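Glucosidase 2 subunit beta (Schizosaccharomyces pombe, PDB 4XQM) recognises mannose-rich N-glycans through this lectin (MRH) domain, as the subunit of glucosidase II that retains the catalytic alpha subunit in the endoplasmic reticulum. Local coordinates at residues A[5-10]-A[20-25]; A[68-73]-A[88-93]. One frame throughout, in Å; residues are numbered along the deposited sequence.

Interaction 1 of 2, residues A[5-10]-A[20-25]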
loop_
_atom_site.group_PDB
_atom_site.type_symbol
_atom_site.label_atom_id
_atom_site.label_comp_id
_atom_site.label_asym_id
_atom_site.label_seq_id
_atom_site.Cartn_x
_atom_site.Cartn_y
_atom_site.Cartn_z
ATOM N N LYS A 5 5.514 10.670 -6.253
ATOM C CA LYS A 5 5.462 10.774 -4.788
ATOM C C LYS A 5 4.268 11.621 -4.350
ATOM O O LYS A 5 4.067 12.753 -4.826
ATOM C CB LYS A 5 6.745 11.373 -4.210
ATOM C CG LYS A 5 6.716 11.524 -2.677
ATOM C CD LYS A 5 8.096 11.873 -2.124
ATOM C CE LYS A 5 8.077 12.014 -0.603
ATOM N NZ LYS A 5 7.250 13.172 -0.156
ATOM N N GLY A 6 3.470 11.070 -3.440
ATOM C CA GLY A 6 2.302 11.772 -2.941
ATOM C C GLY A 6 1.021 11.421 -3.671
ATOM O O GLY A 6 -0.067 11.823 -3.257
ATOM N N MET A 7 1.135 10.677 -4.768
ATOM C CA MET A 7 -0.050 10.227 -5.490
ATOM C C MET A 7 -0.851 9.256 -4.616
ATOM O O MET A 7 -0.306 8.274 -4.093
ATOM C CB MET A 7 0.370 9.552 -6.787
ATOM C CG MET A 7 -0.766 9.099 -7.675
ATOM S SD MET A 7 -0.115 8.440 -9.229
ATOM C CE MET A 7 0.795 9.839 -9.862
ATOM N N GLU A 8 -2.137 9.553 -4.440
ATOM C CA GLU A 8 -2.999 8.801 -3.518
ATOM C C GLU A 8 -4.073 7.984 -4.240
ATOM O O GLU A 8 -4.753 8.490 -5.139
ATOM C CB GLU A 8 -3.675 9.772 -2.545
ATOM C CG GLU A 8 -4.807 9.176 -1.714
ATOM C CD GLU A 8 -5.534 10.227 -0.896
ATOM O OE1 GLU A 8 -4.880 10.892 -0.063
ATOM O OE2 GLU A 8 -6.758 10.398 -1.103
ATOM N N THR A 9 -4.238 6.729 -3.824
ATOM C CA THR A 9 -5.337 5.891 -4.305
ATOM C C THR A 9 -6.087 5.347 -3.086
ATOM O O THR A 9 -5.459 4.900 -2.121
ATOM C CB THR A 9 -4.812 4.713 -5.140
ATOM O OG1 THR A 9 -3.987 5.212 -6.205
ATOM C CG2 THR A 9 -5.962 3.914 -5.743
ATOM N N LYS A 10 -7.417 5.399 -3.124
ATOM C CA LYS A 10 -8.235 4.921 -2.014
ATOM C C LYS A 10 -9.246 3.890 -2.499
ATOM O O LYS A 10 -9.754 3.966 -3.629
ATOM C CB LYS A 10 -8.988 6.083 -1.350
ATOM C CG LYS A 10 -8.116 7.101 -0.625
ATOM C CD LYS A 10 -9.001 8.176 0.026
ATOM C CE LYS A 10 -10.139 8.572 -0.915
ATOM N NZ LYS A 10 -11.015 9.652 -0.375
ATOM N N VAL A 20 -3.377 4.278 -0.216
ATOM C CA VAL A 20 -1.974 4.128 -0.575
ATOM C C VAL A 20 -1.483 5.452 -1.128
ATOM O O VAL A 20 -2.073 5.991 -2.067
ATOM C CB VAL A 20 -1.756 3.042 -1.655
ATOM C CG1 VAL A 20 -0.288 3.004 -2.094
ATOM C CG2 VAL A 20 -2.195 1.670 -1.126
ATOM N N VAL A 21 -0.424 5.981 -0.522
ATOM C CA VAL A 21 0.240 7.163 -1.053
ATOM C C VAL A 21 1.651 6.769 -1.496
ATOM O O VAL A 21 2.491 6.383 -0.673
ATOM C CB VAL A 21 0.298 8.289 -0.022
ATOM C CG1 VAL A 21 0.818 9.553 -0.687
ATOM C CG2 VAL A 21 -1.077 8.547 0.536
ATOM N N PHE A 22 1.912 6.853 -2.797
ATOM C CA PHE A 22 3.203 6.385 -3.321
ATOM C C PHE A 22 4.382 7.106 -2.656
ATOM O O PHE A 22 4.397 8.337 -2.569
ATOM C CB PHE A 22 3.280 6.536 -4.848
ATOM C CG PHE A 22 2.348 5.620 -5.614
ATOM C CD1 PHE A 22 1.987 4.370 -5.114
ATOM C CD2 PHE A 22 1.852 6.013 -6.857
ATOM C CE1 PHE A 22 1.130 3.527 -5.849
ATOM C CE2 PHE A 22 1.003 5.187 -7.584
ATOM C CZ PHE A 22 0.640 3.949 -7.087
ATOM N N TYR A 23 5.340 6.317 -2.161
ATOM C CA TYR A 23 6.582 6.821 -1.568
ATOM C C TYR A 23 6.376 7.601 -0.274
ATOM O O TYR A 23 7.287 8.284 0.201
ATOM C CB TYR A 23 7.371 7.665 -2.577
ATOM C CG TYR A 23 7.827 6.896 -3.795
ATOM C CD1 TYR A 23 8.307 5.596 -3.686
ATOM C CD2 TYR A 23 7.756 7.460 -5.060
ATOM C CE1 TYR A 23 8.727 4.890 -4.814
ATOM C CE2 TYR A 23 8.174 6.773 -6.176
ATOM C CZ TYR A 23 8.654 5.495 -6.059
ATOM O OH TYR A 23 9.057 4.817 -7.189
ATOM N N GLU A 24 5.189 7.477 0.310
ATOM C CA GLU A 24 4.926 8.094 1.601
ATOM C C GLU A 24 4.424 7.047 2.599
ATOM O O GLU A 24 5.218 6.484 3.362
ATOM C CB GLU A 24 3.986 9.305 1.446
ATOM C CG GLU A 24 4.693 10.427 0.659
ATOM C CD GLU A 24 3.877 11.695 0.478
ATOM O OE1 GLU A 24 2.732 11.779 0.986
ATOM O OE2 GLU A 24 4.392 12.635 -0.184
ATOM N N ASN A 25 3.130 6.767 2.592
ATOM C CA ASN A 25 2.591 5.820 3.567
ATOM C C ASN A 25 1.344 5.094 3.088
ATOM O O ASN A 25 0.751 5.463 2.072
ATOM C CB ASN A 25 2.312 6.532 4.897
ATOM C CG ASN A 25 1.801 7.937 4.699
ATOM O OD1 ASN A 25 1.033 8.206 3.774
ATOM N ND2 ASN A 25 2.237 8.852 5.560
#

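Interaction 2 of 2, residues A[68-73]-A[88-93]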
loop_
_atom_site.group_PDB
_atom_site.type_symbol
_atom_site.label_atom_id
_atom_site.label_comp_id
_atom_site.label_asym_id
_atom_site.label_seq_id
_atom_site.Cartn_x
_atom_site.Cartn_y
_atom_site.Cartn_z
ATOM N N VAL A 68 -4.294 2.131 -16.865
ATOM C CA VAL A 68 -4.691 3.470 -17.302
ATOM C C VAL A 68 -5.145 4.383 -16.160
ATOM O O VAL A 68 -5.086 5.604 -16.281
ATOM C CB VAL A 68 -5.773 3.403 -18.408
ATOM C CG1 VAL A 68 -5.197 2.747 -19.650
ATOM C CG2 VAL A 68 -6.985 2.625 -17.924
ATOM N N GLU A 69 -5.589 3.796 -15.054
ATOM C CA GLU A 69 -6.109 4.558 -13.922
ATOM C C GLU A 69 -5.589 3.966 -12.613
ATOM O O GLU A 69 -5.357 2.752 -12.530
ATOM C CB GLU A 69 -7.641 4.519 -13.942
ATOM C CG GLU A 69 -8.320 5.125 -12.721
ATOM C CD GLU A 69 -9.742 5.596 -13.010
ATOM O OE1 GLU A 69 -10.405 5.011 -13.899
ATOM O OE2 GLU A 69 -10.190 6.559 -12.343
ATOM N N ASN A 70 -5.393 4.813 -11.607
ATOM C CA ASN A 70 -5.040 4.339 -10.262
ATOM C C ASN A 70 -6.153 3.489 -9.650
ATOM O O ASN A 70 -7.312 3.909 -9.604
ATOM C CB ASN A 70 -4.772 5.517 -9.326
ATOM C CG ASN A 70 -3.514 6.264 -9.669
ATOM O OD1 ASN A 70 -2.598 5.717 -10.293
ATOM N ND2 ASN A 70 -3.442 7.519 -9.239
ATOM N N GLU A 71 -5.792 2.303 -9.172
ATOM C CA GLU A 71 -6.763 1.361 -8.630
ATOM C C GLU A 71 -6.100 0.436 -7.608
ATOM O O GLU A 71 -5.001 -0.073 -7.846
ATOM C CB GLU A 71 -7.349 0.529 -9.777
ATOM C CG GLU A 71 -8.171 -0.678 -9.339
ATOM C CD GLU A 71 -8.595 -1.563 -10.513
ATOM O OE1 GLU A 71 -9.338 -2.543 -10.275
ATOM O OE2 GLU A 71 -8.184 -1.285 -11.665
ATOM N N ILE A 72 -6.756 0.239 -6.463
ATOM C CA ILE A 72 -6.356 -0.829 -5.556
ATOM C C ILE A 72 -7.129 -2.070 -5.998
ATOM O O ILE A 72 -8.356 -2.114 -5.897
ATOM C CB ILE A 72 -6.655 -0.472 -4.083
ATOM C CG1 ILE A 72 -5.730 0.664 -3.617
ATOM C CG2 ILE A 72 -6.500 -1.690 -3.166
ATOM C CD1 ILE A 72 -6.085 1.214 -2.223
ATOM N N VAL A 73 -6.402 -3.046 -6.536
ATOM C CA VAL A 73 -6.998 -4.254 -7.115
ATOM C C VAL A 73 -7.421 -5.211 -6.014
ATOM O O VAL A 73 -8.524 -5.746 -6.053
ATOM C CB VAL A 73 -6.015 -4.940 -8.093
ATOM C CG1 VAL A 73 -6.548 -6.294 -8.551
ATOM C CG2 VAL A 73 -5.789 -4.030 -9.295
ATOM N N LYS A 88 -3.031 -1.117 -9.834
ATOM C CA LYS A 88 -2.686 -0.626 -11.165
ATOM C C LYS A 88 -2.522 0.884 -11.093
ATOM O O LYS A 88 -3.167 1.545 -10.259
ATOM C CB LYS A 88 -3.758 -1.023 -12.188
ATOM C CG LYS A 88 -3.653 -2.503 -12.559
ATOM C CD LYS A 88 -4.994 -3.201 -12.694
ATOM C CE LYS A 88 -5.744 -2.782 -13.931
ATOM N NZ LYS A 88 -6.561 -3.921 -14.496
ATOM N N SER A 89 -1.652 1.431 -11.942
ATOM C CA SER A 89 -1.400 2.873 -11.950
ATOM C C SER A 89 -0.606 3.262 -13.180
ATOM O O SER A 89 0.305 2.529 -13.583
ATOM C CB SER A 89 -0.602 3.309 -10.716
ATOM O OG SER A 89 -0.256 4.683 -10.824
ATOM N N PRO A 90 -0.939 4.415 -13.777
ATOM C CA PRO A 90 -0.109 4.940 -14.868
ATOM C C PRO A 90 1.328 5.188 -14.414
ATOM O O PRO A 90 2.223 5.207 -15.256
ATOM C CB PRO A 90 -0.787 6.270 -15.224
ATOM C CG PRO A 90 -2.194 6.117 -14.768
ATOM C CD PRO A 90 -2.133 5.245 -13.536
ATOM N N ALA A 91 1.557 5.347 -13.109
ATOM C CA ALA A 91 2.917 5.527 -12.587
ATOM C C ALA A 91 3.831 4.365 -12.975
ATOM O O ALA A 91 5.055 4.533 -13.087
ATOM C CB ALA A 91 2.897 5.670 -11.088
ATOM N N ALA A 92 3.232 3.194 -13.180
ATOM C CA ALA A 92 3.988 1.975 -13.448
ATOM C C ALA A 92 4.109 1.712 -14.946
ATOM O O ALA A 92 4.642 0.682 -15.364
ATOM C CB ALA A 92 3.346 0.783 -12.748
ATOM N N CYS A 93 3.629 2.653 -15.750
ATOM C CA CYS A 93 3.673 2.483 -17.204
ATOM C C CYS A 93 4.925 3.124 -17.779
ATOM O O CYS A 93 5.590 3.925 -17.110
ATOM C CB CYS A 93 2.416 3.076 -17.845
ATOM S SG CYS A 93 0.888 2.245 -17.334
#

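Interaction 1 of 2, residues A[5-10]-A[20-25]
T9 and V20 face each other as an antiparallel hydrogen-bonded pair, joined by T9 N to V20 O and V20 N to T9 O, both 2.9 Å, and the ladder runs on past the non-hydrogen-bonded pair E8–V21 to F22 N on M7 O and G6 N on F22 O. The last of these is nearly straight, 170° at the hydrogen, although both residues already lie beyond the regular strands. G6 suits this spot: its positive phi would jam a side chain against the preceding carbonyl, and its bare CA lies 3.5 Å from CG1 of V21.

M7 and F22 lie side by side and point the same way. The sulfur makes a Met-aromatic contact, SD 3.8 Å from F22 CE2, approaching the ring obliquely, while M7 CB lies 3.8 Å from CD2 of the same ring. With CG anti to the backbone N (chi1 -177°), the methionine chain runs out alongside the phenylalanine. At the other end K5 passes over CB of Y23, and the edge of the tyrosine ring meets the lysine CA. The lysine chain stays extended until its final bond, where a bend (chi4 -66°) brings NZ to E24 OE2 at 2.9 Å. This salt bridge uses the anti side of the carboxylate, somewhat out of its plane, and the two side chains cross at about a right angle. Y23 OH is engaged elsewhere, by Q39.

The chain from V21 to E24 forms a type II turn, and E24 and N25 together face V21 in a classic beta bulge. Such is the open end of a beta hairpin, here strands 8-13 and 16-21 of the MRH lectin fold, where the ladder outlasts the strands themselves.

Interaction 2 of 2, residues A[68-73]-A[88-93]
The hydroxyl of S89 gives its proton to N70 OD1 in a short bond of 2.6 Å, which meets the amide oxygen almost head-on, at 160° to its C=O. The same oxygen also touches CD of P90, at 3.3 Å. OG of S89 is used twice, since it accepts the backbone N-H of A91 at 3.0 Å; this ST turn ties the serine to the 3-10 segment 90-92. Its chi1 of 174° sets OG anti to the backbone N, where it can serve both partners. N70 is in turn placed by the strand pair next to it: E71 and K88 exchange backbone bonds, E71 N to K88 O at 2.9 Å and K88 N to E71 O at 3.0 Å.

On the face of the sheet that carries both, the E71 and K88 side chains lie side by side, pointing the same way. Their charged ends are 4.2 Å apart from OE2 to NZ, too far for a salt bridge, so the attraction is probably modest; the kinked lysine chain instead rests its CD against V73 CG2 at 3.6 Å. Beyond the strands, P90 CG packs on the carbonyl oxygen of V68.

C93 closes the segment through its disulfide to C66, at the end of strand 59-66. Strand 82-89 thus lies between strand 71-77, its hairpin partner at the sheet's margin, and strand 59-66, whose V64 touches S89.

Overall arrangement
Interactions 1 and 2 lie at the open ends of two hairpins of the same MRH domain, and their centres lie 12 Å apart. Although strands 8-13 and 71-77 are the outermost in the strand order, the two contacts meet directly. N70 is wedged against interaction 1, with its CB 3.2 Å from T9 OG1 and its ND2 3.5 Å from M7 SD. Next to it, S89 OG lies 3.5 Å from F22 CE2, so the serine that holds N70 also packs on the ring of the Met-aromatic pair. I72 reaches T9 and V20 as well. Mannose binds elsewhere, about 14 Å from the V20 side chain, in a pocket that includes Y16, Q28, R58, E77 and Y83.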